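Local atomic coordinates of polycomb protein Sfmbt (Drosophila melanogaster, PDB entry 5J8Y), a protein that pairs through its SAM domain with that of Scm, an interaction that probably links the DNA-targeting complex PhoRC to PRC1 at Polycomb response elements. Residues C[29-35]-C[50-54]. Numbering follows the deposited sequence.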
loop_
_atom_site.group_PDB
_atom_site.type_symbol
_atom_site.label_atom_id
_atom_site.label_comp_id
_atom_site.label_asym_id
_atom_site.label_seq_id
_atom_site.Cartn_x
_atom_site.Cartn_y
_atom_site.Cartn_z
ATOM N N THR C 29 -10.027 -13.764 -1.960
ATOM C CA THR C 29 -10.801 -12.859 -1.103
ATOM C C THR C 29 -11.750 -11.987 -1.927
ATOM O O THR C 29 -12.885 -11.749 -1.575
ATOM C CB THR C 29 -9.929 -11.961 -0.223
ATOM O OG1 THR C 29 -8.908 -12.739 0.407
ATOM C CG2 THR C 29 -10.749 -11.361 0.799
ATOM N N PHE C 30 -11.241 -11.554 -3.048
ATOM C CA PHE C 30 -11.984 -10.725 -3.937
ATOM C C PHE C 30 -13.210 -11.503 -4.498
ATOM O O PHE C 30 -14.288 -10.975 -4.602
ATOM C CB PHE C 30 -11.074 -10.183 -5.007
ATOM C CG PHE C 30 -10.571 -8.804 -4.722
ATOM C CD1 PHE C 30 -9.983 -8.529 -3.536
ATOM C CD2 PHE C 30 -10.699 -7.788 -5.637
ATOM C CE1 PHE C 30 -9.535 -7.258 -3.243
ATOM C CE2 PHE C 30 -10.236 -6.531 -5.353
ATOM C CZ PHE C 30 -9.669 -6.263 -4.156
ATOM N N SER C 31 -12.995 -12.757 -4.857
ATOM C CA SER C 31 -14.047 -13.667 -5.345
ATOM C C SER C 31 -15.064 -13.990 -4.320
ATOM O O SER C 31 -16.233 -13.899 -4.554
ATOM C CB SER C 31 -13.454 -14.962 -5.793
ATOM O OG SER C 31 -12.818 -14.794 -6.984
ATOM N N ARG C 32 -14.596 -14.292 -3.138
ATOM C CA ARG C 32 -15.484 -14.645 -2.069
ATOM C C ARG C 32 -16.392 -13.500 -1.782
ATOM O O ARG C 32 -17.537 -13.707 -1.532
ATOM C CB ARG C 32 -14.717 -14.993 -0.816
ATOM C CG ARG C 32 -14.150 -16.374 -0.737
ATOM C CD ARG C 32 -13.500 -16.519 0.629
ATOM N NE ARG C 32 -12.313 -15.715 0.732
ATOM C CZ ARG C 32 -11.182 -16.033 0.135
ATOM N NH1 ARG C 32 -11.088 -17.110 -0.571
ATOM N NH2 ARG C 32 -10.156 -15.276 0.251
ATOM N N ASN C 33 -15.881 -12.292 -1.820
ATOM C CA ASN C 33 -16.707 -11.136 -1.621
ATOM C C ASN C 33 -17.397 -10.608 -2.863
ATOM O O ASN C 33 -17.993 -9.551 -2.867
ATOM C CB ASN C 33 -15.882 -10.046 -1.018
ATOM C CG ASN C 33 -15.505 -10.349 0.355
ATOM O OD1 ASN C 33 -16.263 -10.124 1.276
ATOM N ND2 ASN C 33 -14.331 -10.887 0.505
ATOM N N LYS C 34 -17.304 -11.361 -3.921
ATOM C CA LYS C 34 -17.961 -11.004 -5.125
ATOM C C LYS C 34 -17.697 -9.584 -5.523
ATOM O O LYS C 34 -18.557 -8.741 -5.584
ATOM C CB LYS C 34 -19.437 -11.307 -5.009
ATOM C CG LYS C 34 -19.743 -12.787 -5.104
ATOM C CD LYS C 34 -21.205 -13.067 -5.227
ATOM C CE LYS C 34 -21.668 -13.303 -6.661
ATOM N NZ LYS C 34 -23.143 -13.534 -6.704
ATOM N N ILE C 35 -16.435 -9.350 -5.809
ATOM C CA ILE C 35 -15.965 -8.091 -6.318
ATOM C C ILE C 35 -15.819 -8.248 -7.832
ATOM O O ILE C 35 -14.879 -8.838 -8.312
ATOM C CB ILE C 35 -14.622 -7.689 -5.692
ATOM C CG1 ILE C 35 -14.721 -7.660 -4.167
ATOM C CG2 ILE C 35 -14.138 -6.369 -6.279
ATOM C CD1 ILE C 35 -15.384 -6.453 -3.577
ATOM N N PRO C 50 -10.187 -3.955 4.931
ATOM C CA PRO C 50 -10.618 -5.262 5.443
ATOM C C PRO C 50 -10.573 -6.374 4.393
ATOM O O PRO C 50 -10.456 -7.541 4.768
ATOM C CB PRO C 50 -12.059 -5.005 5.899
ATOM C CG PRO C 50 -12.501 -3.810 5.134
ATOM C CD PRO C 50 -11.277 -2.966 4.964
ATOM N N LEU C 51 -10.629 -6.065 3.112
ATOM C CA LEU C 51 -10.541 -7.067 2.071
ATOM C C LEU C 51 -9.158 -7.618 1.979
ATOM O O LEU C 51 -8.965 -8.576 1.318
ATOM C CB LEU C 51 -10.903 -6.539 0.687
ATOM C CG LEU C 51 -12.330 -6.624 0.174
ATOM C CD1 LEU C 51 -12.436 -6.223 -1.269
ATOM C CD2 LEU C 51 -12.953 -7.996 0.362
ATOM N N LEU C 52 -8.199 -6.979 2.613
ATOM C CA LEU C 52 -6.818 -7.450 2.595
ATOM C C LEU C 52 -6.258 -7.615 4.006
ATOM O O LEU C 52 -5.062 -7.443 4.233
ATOM C CB LEU C 52 -5.943 -6.485 1.794
ATOM C CG LEU C 52 -6.346 -6.255 0.336
ATOM C CD1 LEU C 52 -5.345 -5.345 -0.316
ATOM C CD2 LEU C 52 -6.441 -7.553 -0.439
ATOM N N GLY C 53 -7.134 -7.948 4.949
ATOM C CA GLY C 53 -6.718 -8.268 6.303
ATOM C C GLY C 53 -6.145 -7.086 7.060
ATOM O O GLY C 53 -5.252 -7.248 7.892
ATOM N N MET C 54 -6.658 -5.899 6.771
ATOM C CA MET C 54 -6.245 -4.690 7.445
ATOM C C MET C 54 -4.743 -4.428 7.275
ATOM O O MET C 54 -4.104 -3.901 8.149
ATOM C CB MET C 54 -6.615 -4.734 8.930
ATOM C CG MET C 54 -8.113 -4.835 9.216
ATOM S SD MET C 54 -9.160 -3.673 8.330
ATOM C CE MET C 54 -8.747 -2.165 9.181
HETATM O O HOH W 1 -7.021 -10.816 0.777
#
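Leu-51 drives its forked end between Phe-30, Ile-35, Asn-33 and Thr-29, and each methyl has its own neighbours. CD1 makes an off-centre CH-pi contact with the Phe-30 ring, 4.1 Å from the centroid and 30° off the normal, the two side chains crossing at about a right angle. The same methyl meets Ile-35 CD1 tip to tip at 3.8 Å. Leu-51 CD2 takes the other branch, sliding past Asn-33 in the opposite direction until it lies 3.2 Å from that residue's ND2. This amide is held by a nearly straight bond from ND2 to Thr-29 O (2.7 Å, 165° at the hydrogen), the oxygen lying close to the amide plane. Backbone N of Asn-33 reaches the same oxygen from the opposite face of the carbonyl plane, so two donors grip it at the end of helix 27-32. Lys-34, with positive phi, then closes that helix as the C-prime residue of a Schellman motif, and Gly-53, through a weak bond from its N to Pro-50 O, is the C-prime residue of the one at the end of helix 45-51; the contact thus joins the C-terminal ends of two helices in the five-helix bundle of the SAM domain. On the Phe-30 ring, Leu-52 CD2 approaches CE1 obliquely at 4.2 Å, while Val-14 and Leu-18 of helix 11-20 also touch this side chain. An alanine at Phe-30 is likely to open a gap beside Leu-51 CD1 and strip Leu-52 CD2 of its aromatic neighbour. With OG1 beside the backbone N (chi1 -47°) and CG2 anti to it, Thr-29 brings CG2 to 3.3 Å from Leu-51 O. No direct hydrogen bond spans the two segments; instead a water 2.7 Å from Thr-29 OG1 donates to Leu-51 O.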